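Local coordinates for DNA endonuclease I-CeuI (Chlamydomonas eugametos, PDB 2EX5), which cuts DNA at a degenerate 17-19 base-pair target with a staggered break, acting as a magnesium-dependent homodimer that takes part in intron homing, at residues Thr69-Leu79 with Gly195-Ala206. The protein carries 1 engineered substitution. Numbering follows the deposited sequence.
Sequences TKKLATSKFGL and GFPNLEAAQDFA. With nucleotides of chain B.
Gly-195 N donates to OP1 of DC19 of chain B at 2.9 Å, and a water held by Thr-69 O and Phe-196 N meets the same oxygen; Thr-69 N takes OP2 of that phosphate at 3.0 Å, so both segments grip it. Glycine suits position 195, because a CB there would run into Thr-69 O. From the strand, Lys-70 extends to the guanine of DG20 of chain B, NZ 2.6 Å from N7, with a weak bond to O6; a long cationic side chain suits these two major-groove acceptors. This is the DNA-reading sheet of a LAGLIDADG endonuclease: strands 63-71 and 79-90 form an antiparallel hairpin, and the C-terminal segment with helix 199-206 packs beside its turn. There Lys-71, bent at chi3 (-98°), lays its charged NZ over one face of the Phe-196 ring, a cation-pi contact 3.9 Å from NZ to the centroid, and gives Gly-195 O a weak hydrogen bond, while its aliphatic CG packs on Phe-205 CZ. With OG1 beside the backbone N (chi1 -68°), Thr-69 points CG2 at Phe-196 CE1, 3.8 Å away. The methyls of branched Leu-79 part: CD1 goes to Phe-196 and Phe-205, CD2 rests 4.2 Å from Ala-206 CB. Were Phe-196 an alanine, the Lys-71 ammonium would probably lose its aromatic face, and Thr-69 CG2 and Leu-79 CD1 would be left facing a gap. Phe-205 turns its ring edge to Gly-78 O, CE2 at 3.5 Å; a CB on Gly-78 would strike that CE2, and the backbone angles by themselves call for glycine.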
ATOM      1  N   THR C  69     -21.825  -9.980   1.294  1.00 30.31           N
ATOM      2  CA  THR C  69     -23.063 -10.653   1.561  1.00 32.65           C
ATOM      3  C   THR C  69     -24.122 -10.023   0.729  1.00 35.49           C
ATOM      4  O   THR C  69     -24.406  -8.842   0.880  1.00 35.10           O
ATOM      5  CB  THR C  69     -23.451 -10.666   3.061  1.00 32.41           C
ATOM      6  OG1 THR C  69     -22.532 -11.480   3.752  1.00 32.34           O
ATOM      7  CG2 THR C  69     -24.863 -11.314   3.290  1.00 31.33           C
ATOM      8  N   LYS C  70     -24.742 -10.832  -0.138  1.00 37.07           N
ATOM      9  CA  LYS C  70     -25.518 -10.285  -1.256  1.00 38.28           C
ATOM     10  C   LYS C  70     -26.694 -11.160  -1.607  1.00 38.82           C
ATOM     11  O   LYS C  70     -26.693 -12.358  -1.383  1.00 38.26           O
ATOM     12  CB  LYS C  70     -24.614 -10.101  -2.472  1.00 38.80           C
ATOM     13  CG  LYS C  70     -23.904 -11.431  -2.726  1.00 40.67           C
ATOM     14  CD  LYS C  70     -23.155 -11.503  -4.042  1.00 41.83           C
ATOM     15  CE  LYS C  70     -21.862 -10.748  -4.062  1.00 41.47           C
ATOM     16  NZ  LYS C  70     -21.245 -11.350  -5.278  1.00 42.89           N
ATOM     17  N   LYS C  71     -27.734 -10.539  -2.145  1.00 41.44           N
ATOM     18  CA  LYS C  71     -28.933 -11.301  -2.466  1.00 44.30           C
ATOM     19  C   LYS C  71     -28.621 -12.184  -3.673  1.00 45.95           C
ATOM     20  O   LYS C  71     -28.030 -11.702  -4.672  1.00 45.15           O
ATOM     21  CB  LYS C  71     -30.114 -10.369  -2.791  1.00 44.90           C
ATOM     22  CG  LYS C  71     -30.915  -9.947  -1.589  1.00 45.77           C
ATOM     23  CD  LYS C  71     -31.852  -8.844  -1.993  1.00 47.28           C
ATOM     24  CE  LYS C  71     -31.247  -7.483  -1.616  1.00 50.75           C
ATOM     25  NZ  LYS C  71     -30.403  -7.549  -0.335  1.00 51.45           N
ATOM     26  N   LEU C  72     -29.039 -13.445  -3.572  1.00 46.89           N
ATOM     27  CA  LEU C  72     -29.090 -14.325  -4.685  1.00 49.56           C
ATOM     28  C   LEU C  72     -30.398 -15.105  -4.599  1.00 50.98           C
ATOM     29  O   LEU C  72     -30.490 -16.036  -3.798  1.00 50.89           O
ATOM     30  CB  LEU C  72     -27.929 -15.274  -4.593  1.00 50.01           C
ATOM     31  CG  LEU C  72     -27.365 -15.765  -5.909  1.00 51.36           C
ATOM     32  CD1 LEU C  72     -26.170 -16.713  -5.702  1.00 50.22           C
ATOM     33  CD2 LEU C  72     -28.480 -16.421  -6.679  1.00 50.28           C
ATOM     34  N   ALA C  73     -31.376 -14.751  -5.455  1.00 52.19           N
ATOM     35  CA  ALA C  73     -32.758 -15.326  -5.470  1.00 52.64           C
ATOM     36  C   ALA C  73     -32.872 -16.850  -5.455  1.00 52.63           C
ATOM     37  O   ALA C  73     -33.743 -17.418  -4.757  1.00 53.64           O
ATOM     38  CB  ALA C  73     -33.550 -14.759  -6.633  1.00 53.13           C
ATOM     39  N   THR C  74     -31.973 -17.490  -6.195  1.00 52.68           N
ATOM     40  CA  THR C  74     -31.926 -18.922  -6.367  1.00 52.64           C
ATOM     41  C   THR C  74     -31.222 -19.748  -5.233  1.00 53.78           C
ATOM     42  O   THR C  74     -31.076 -21.001  -5.344  1.00 54.55           O
ATOM     43  CB  THR C  74     -31.208 -19.209  -7.720  1.00 52.36           C
ATOM     44  OG1 THR C  74     -31.684 -20.445  -8.266  1.00 53.76           O
ATOM     45  CG2 THR C  74     -29.690 -19.226  -7.610  1.00 49.56           C
ATOM     46  N   SER C  75     -30.755 -19.085  -4.165  1.00 52.65           N
ATOM     47  CA  SER C  75     -29.940 -19.796  -3.204  1.00 52.42           C
ATOM     48  C   SER C  75     -30.835 -20.332  -2.114  1.00 51.60           C
ATOM     49  O   SER C  75     -31.964 -19.817  -1.869  1.00 52.67           O
ATOM     50  CB  SER C  75     -28.795 -18.918  -2.662  1.00 53.00           C
ATOM     51  OG  SER C  75     -29.322 -17.752  -2.049  1.00 54.94           O
ATOM     52  N   LYS C  76     -30.365 -21.366  -1.443  1.00 50.08           N
ATOM     53  CA  LYS C  76     -31.132 -21.903  -0.309  1.00 49.05           C
ATOM     54  C   LYS C  76     -31.817 -20.865   0.624  1.00 48.60           C
ATOM     55  O   LYS C  76     -32.937 -21.138   1.140  1.00 48.64           O
ATOM     56  CB  LYS C  76     -30.280 -22.867   0.524  1.00 49.20           C
ATOM     57  CG  LYS C  76     -31.096 -23.557   1.569  1.00 48.87           C
ATOM     58  CD  LYS C  76     -30.644 -24.944   1.771  1.00 49.72           C
ATOM     59  CE  LYS C  76     -31.256 -25.506   3.011  1.00 48.89           C
ATOM     60  NZ  LYS C  76     -30.477 -26.742   3.404  1.00 51.10           N
ATOM     61  N   PHE C  77     -31.133 -19.734   0.896  1.00 47.06           N
ATOM     62  CA  PHE C  77     -31.650 -18.671   1.786  1.00 44.95           C
ATOM     63  C   PHE C  77     -31.797 -17.294   1.168  1.00 44.49           C
ATOM     64  O   PHE C  77     -32.199 -16.335   1.868  1.00 46.02           O
ATOM     65  CB  PHE C  77     -30.905 -18.610   3.079  1.00 43.42           C
ATOM     66  CG  PHE C  77     -30.844 -19.950   3.803  1.00 45.24           C
ATOM     67  CD1 PHE C  77     -29.635 -20.637   3.952  1.00 46.55           C
ATOM     68  CD2 PHE C  77     -31.997 -20.546   4.308  1.00 45.93           C
ATOM     69  CE1 PHE C  77     -29.560 -21.843   4.619  1.00 47.05           C
ATOM     70  CE2 PHE C  77     -31.947 -21.786   4.975  1.00 46.53           C
ATOM     71  CZ  PHE C  77     -30.715 -22.421   5.129  1.00 47.44           C
ATOM     72  N   GLY C  78     -31.502 -17.166  -0.134  1.00 42.83           N
ATOM     73  CA  GLY C  78     -31.788 -15.890  -0.834  1.00 40.21           C
ATOM     74  C   GLY C  78     -30.630 -14.941  -0.782  1.00 38.77           C
ATOM     75  O   GLY C  78     -30.646 -13.879  -1.372  1.00 37.64           O
ATOM     76  N   LEU C  79     -29.588 -15.365  -0.086  1.00 37.30           N
ATOM     77  CA  LEU C  79     -28.405 -14.561   0.035  1.00 36.05           C
ATOM     78  C   LEU C  79     -27.141 -15.434   0.036  1.00 33.65           C
ATOM     79  O   LEU C  79     -27.176 -16.593   0.385  1.00 34.22           O
ATOM     80  CB  LEU C  79     -28.494 -13.610   1.243  1.00 35.07           C
ATOM     81  CG  LEU C  79     -28.130 -14.073   2.632  1.00 36.01           C
ATOM     82  CD1 LEU C  79     -28.538 -12.915   3.708  1.00 36.42           C
ATOM     83  CD2 LEU C  79     -28.874 -15.303   2.921  1.00 36.89           C
ATOM     84  N   GLY C 195     -25.289  -4.462   0.437  1.00 33.34           N
ATOM     85  CA  GLY C 195     -26.330  -5.417   0.192  1.00 31.61           C
ATOM     86  C   GLY C 195     -27.264  -5.453   1.441  1.00 31.27           C
ATOM     87  O   GLY C 195     -28.474  -5.580   1.250  1.00 31.68           O
ATOM     88  N   PHE C 196     -26.689  -5.433   2.675  1.00 29.39           N
ATOM     89  CA  PHE C 196     -27.453  -5.297   3.969  1.00 30.40           C
ATOM     90  C   PHE C 196     -26.985  -4.157   4.879  1.00 31.49           C
ATOM     91  O   PHE C 196     -25.744  -3.959   5.116  1.00 32.01           O
ATOM     92  CB  PHE C 196     -27.626  -6.612   4.754  1.00 27.47           C
ATOM     93  CG  PHE C 196     -28.284  -7.694   3.930  1.00 30.65           C
ATOM     94  CD1 PHE C 196     -27.513  -8.543   3.088  1.00 27.38           C
ATOM     95  CD2 PHE C 196     -29.680  -7.844   3.924  1.00 28.63           C
ATOM     96  CE1 PHE C 196     -28.090  -9.484   2.310  1.00 27.57           C
ATOM     97  CE2 PHE C 196     -30.306  -8.817   3.110  1.00 30.99           C
ATOM     98  CZ  PHE C 196     -29.510  -9.654   2.276  1.00 30.17           C
ATOM     99  N   PRO C 197     -27.980  -3.380   5.413  1.00 31.24           N
ATOM    100  CA  PRO C 197     -27.730  -2.241   6.306  1.00 30.55           C
ATOM    101  C   PRO C 197     -26.885  -2.627   7.485  1.00 29.25           C
ATOM    102  O   PRO C 197     -26.122  -1.793   7.945  1.00 29.16           O
ATOM    103  CB  PRO C 197     -29.153  -1.911   6.896  1.00 32.41           C
ATOM    104  CG  PRO C 197     -30.083  -2.521   6.071  1.00 32.42           C
ATOM    105  CD  PRO C 197     -29.416  -3.574   5.188  1.00 32.36           C
ATOM    106  N   ASN C 198     -27.154  -3.818   8.023  1.00 28.15           N
ATOM    107  CA  ASN C 198     -26.599  -4.217   9.270  1.00 29.79           C
ATOM    108  C   ASN C 198     -26.800  -5.660   9.482  1.00 30.09           C
ATOM    109  O   ASN C 198     -27.400  -6.299   8.671  1.00 27.79           O
ATOM    110  CB  ASN C 198     -27.148  -3.410  10.507  1.00 31.65           C
ATOM    111  CG  ASN C 198     -28.647  -3.728  10.881  1.00 32.79           C
ATOM    112  OD1 ASN C 198     -29.420  -4.371  10.125  1.00 32.00           O
ATOM    113  ND2 ASN C 198     -29.041  -3.240  12.092  1.00 33.43           N
ATOM    114  N   LEU C 199     -26.276  -6.195  10.579  1.00 30.02           N
ATOM    115  CA  LEU C 199     -26.402  -7.620  10.872  1.00 30.52           C
ATOM    116  C   LEU C 199     -27.856  -8.198  11.008  1.00 33.62           C
ATOM    117  O   LEU C 199     -28.193  -9.326  10.486  1.00 35.41           O
ATOM    118  CB  LEU C 199     -25.520  -7.894  12.117  1.00 27.81           C
ATOM    119  CG  LEU C 199     -25.589  -9.327  12.629  1.00 28.16           C
ATOM    120  CD1 LEU C 199     -25.057 -10.387  11.557  1.00 29.23           C
ATOM    121  CD2 LEU C 199     -24.963  -9.606  13.887  1.00 26.63           C
ATOM    122  N   GLU C 200     -28.735  -7.443  11.697  1.00 36.17           N
ATOM    123  CA  GLU C 200     -30.084  -7.866  11.999  1.00 36.50           C
ATOM    124  C   GLU C 200     -30.900  -8.071  10.745  1.00 35.69           C
ATOM    125  O   GLU C 200     -31.626  -9.052  10.634  1.00 35.90           O
ATOM    126  CB  GLU C 200     -30.784  -6.765  12.862  1.00 41.00           C
ATOM    127  CG  GLU C 200     -30.421  -6.668  14.396  1.00 44.04           C
ATOM    128  CD  GLU C 200     -28.976  -6.191  14.727  1.00 47.67           C
ATOM    129  OE1 GLU C 200     -28.234  -5.620  13.865  1.00 48.83           O
ATOM    130  OE2 GLU C 200     -28.570  -6.417  15.894  1.00 50.81           O
ATOM    131  N   ALA C 201     -30.876  -7.069   9.865  1.00 33.88           N
ATOM    132  CA  ALA C 201     -31.492  -7.113   8.606  1.00 33.62           C
ATOM    133  C   ALA C 201     -31.110  -8.370   7.782  1.00 34.90           C
ATOM    134  O   ALA C 201     -31.965  -8.899   7.046  1.00 35.92           O
ATOM    135  CB  ALA C 201     -31.146  -5.837   7.843  1.00 32.52           C
ATOM    136  N   ALA C 202     -29.870  -8.850   7.918  1.00 34.06           N
ATOM    137  CA  ALA C 202     -29.363 -10.005   7.130  1.00 34.41           C
ATOM    138  C   ALA C 202     -29.831 -11.320   7.733  1.00 36.33           C
ATOM    139  O   ALA C 202     -30.272 -12.262   6.999  1.00 38.08           O
ATOM    140  CB  ALA C 202     -27.829  -9.972   6.999  1.00 28.68           C
ATOM    141  N   GLN C 203     -29.730 -11.418   9.063  1.00 37.12           N
ATOM    142  CA  GLN C 203     -30.390 -12.502   9.751  1.00 38.66           C
ATOM    143  C   GLN C 203     -31.930 -12.554   9.507  1.00 40.70           C
ATOM    144  O   GLN C 203     -32.446 -13.652   9.435  1.00 43.12           O
ATOM    145  CB  GLN C 203     -30.086 -12.418  11.247  1.00 37.12           C
ATOM    146  CG  GLN C 203     -28.606 -12.499  11.618  1.00 38.23           C
ATOM    147  CD  GLN C 203     -28.305 -11.996  13.020  1.00 36.78           C
ATOM    148  OE1 GLN C 203     -28.847 -10.984  13.474  1.00 40.24           O
ATOM    149  NE2 GLN C 203     -27.450 -12.686  13.692  1.00 35.27           N
ATOM    150  N   ASP C 204     -32.634 -11.411   9.353  1.00 40.52           N
ATOM    151  CA  ASP C 204     -34.099 -11.385   9.208  1.00 41.97           C
ATOM    152  C   ASP C 204     -34.431 -11.901   7.819  1.00 42.76           C
ATOM    153  O   ASP C 204     -35.398 -12.612   7.609  1.00 43.01           O
ATOM    154  CB  ASP C 204     -34.738  -9.925   9.254  1.00 42.95           C
ATOM    155  CG  ASP C 204     -34.793  -9.248  10.664  1.00 45.20           C
ATOM    156  OD1 ASP C 204     -34.550  -9.924  11.713  1.00 47.30           O
ATOM    157  OD2 ASP C 204     -35.040  -7.977  10.697  1.00 45.82           O
ATOM    158  N   PHE C 205     -33.692 -11.413   6.839  1.00 43.36           N
ATOM    159  CA  PHE C 205     -33.910 -11.811   5.445  1.00 43.54           C
ATOM    160  C   PHE C 205     -33.713 -13.326   5.246  1.00 43.42           C
ATOM    161  O   PHE C 205     -34.479 -14.003   4.560  1.00 41.91           O
ATOM    162  CB  PHE C 205     -32.980 -10.987   4.526  1.00 43.83           C
ATOM    163  CG  PHE C 205     -33.184 -11.265   3.066  1.00 44.70           C
ATOM    164  CD1 PHE C 205     -34.089 -10.532   2.344  1.00 44.41           C
ATOM    165  CD2 PHE C 205     -32.504 -12.306   2.439  1.00 45.59           C
ATOM    166  CE1 PHE C 205     -34.295 -10.809   1.018  1.00 46.40           C
ATOM    167  CE2 PHE C 205     -32.711 -12.587   1.120  1.00 45.44           C
ATOM    168  CZ  PHE C 205     -33.585 -11.836   0.407  1.00 46.55           C
ATOM    169  N   ALA C 206     -32.690 -13.857   5.893  1.00 43.99           N
ATOM    170  CA  ALA C 206     -32.398 -15.264   5.789  1.00 43.50           C
ATOM    171  C   ALA C 206     -33.555 -16.016   6.433  1.00 44.18           C
ATOM    172  O   ALA C 206     -34.028 -17.051   5.898  1.00 44.16           O
ATOM    173  CB  ALA C 206     -31.083 -15.574   6.489  1.00 43.88           C
TER
ATOM    174  P    DG B  20     -26.033  -5.924  -4.954  1.00 39.80           P
ATOM    175  OP1  DG B  20     -27.027  -4.857  -5.223  1.00 44.22           O
ATOM    176  OP2  DG B  20     -26.466  -7.158  -4.283  1.00 38.37           O
ATOM    177  O5'  DG B  20     -25.528  -6.238  -6.460  1.00 43.42           O
ATOM    178  C5'  DG B  20     -25.175  -5.273  -7.511  1.00 42.69           C
ATOM    179  C4'  DG B  20     -25.329  -6.101  -8.774  1.00 46.33           C
ATOM    180  O4'  DG B  20     -24.089  -6.812  -9.145  1.00 44.84           O
ATOM    181  C3'  DG B  20     -26.478  -7.140  -8.676  1.00 45.51           C
ATOM    182  O3'  DG B  20     -27.417  -6.813  -9.698  1.00 52.02           O
ATOM    183  C2'  DG B  20     -25.871  -8.503  -8.904  1.00 42.79           C
ATOM    184  C1'  DG B  20     -24.436  -8.210  -9.355  1.00 42.24           C
ATOM    185  N9   DG B  20     -23.353  -8.937  -8.694  1.00 39.84           N
ATOM    186  C8   DG B  20     -23.214  -9.161  -7.364  1.00 39.82           C
ATOM    187  N7   DG B  20     -22.087  -9.785  -7.118  1.00 37.92           N
ATOM    188  C5   DG B  20     -21.492  -9.993  -8.348  1.00 37.48           C
ATOM    189  C6   DG B  20     -20.291 -10.659  -8.662  1.00 38.67           C
ATOM    190  O6   DG B  20     -19.485 -11.152  -7.872  1.00 41.31           O
ATOM    191  N1   DG B  20     -20.030 -10.683  -9.998  1.00 37.17           N
ATOM    192  C2   DG B  20     -20.857 -10.135 -10.908  1.00 38.59           C
ATOM    193  N2   DG B  20     -20.413 -10.254 -12.185  1.00 39.61           N
ATOM    194  N3   DG B  20     -22.029  -9.533 -10.619  1.00 38.25           N
ATOM    195  C4   DG B  20     -22.247  -9.477  -9.314  1.00 37.78           C
ATOM    196  P    DC B  19     -21.524  -5.697  -0.100  1.00 28.04           P
ATOM    197  OP1  DC B  19     -22.465  -4.914   0.759  1.00 32.23           O
ATOM    198  OP2  DC B  19     -21.389  -7.132   0.373  1.00 24.45           O
ATOM    199  O5'  DC B  19     -21.933  -5.608  -1.602  1.00 28.20           O
ATOM    200  C5'  DC B  19     -21.988  -4.350  -2.235  1.00 30.38           C
ATOM    201  C4'  DC B  19     -22.695  -4.574  -3.574  1.00 30.67           C
ATOM    202  O4'  DC B  19     -21.681  -4.985  -4.535  1.00 33.78           O
ATOM    203  C3'  DC B  19     -23.709  -5.698  -3.588  1.00 33.97           C
ATOM    204  O3'  DC B  19     -24.843  -5.097  -4.251  1.00 36.39           O
ATOM    205  C2'  DC B  19     -23.030  -6.852  -4.387  1.00 32.87           C
ATOM    206  C1'  DC B  19     -21.993  -6.128  -5.268  1.00 32.04           C
ATOM    207  N1   DC B  19     -20.620  -6.837  -5.468  1.00 31.81           N
ATOM    208  C2   DC B  19     -20.178  -7.048  -6.748  1.00 31.40           C
ATOM    209  O2   DC B  19     -20.928  -6.713  -7.701  1.00 31.02           O
ATOM    210  N3   DC B  19     -18.990  -7.706  -6.938  1.00 31.45           N
ATOM    211  C4   DC B  19     -18.238  -8.148  -5.951  1.00 31.80           C
ATOM    212  N4   DC B  19     -17.074  -8.748  -6.285  1.00 30.34           N
ATOM    213  C5   DC B  19     -18.660  -7.928  -4.619  1.00 30.53           C
ATOM    214  C6   DC B  19     -19.841  -7.298  -4.441  1.00 31.71           C
TER
HETATM  215  O   HOH W   1     -23.751  -6.376   2.687  1.00 31.62           O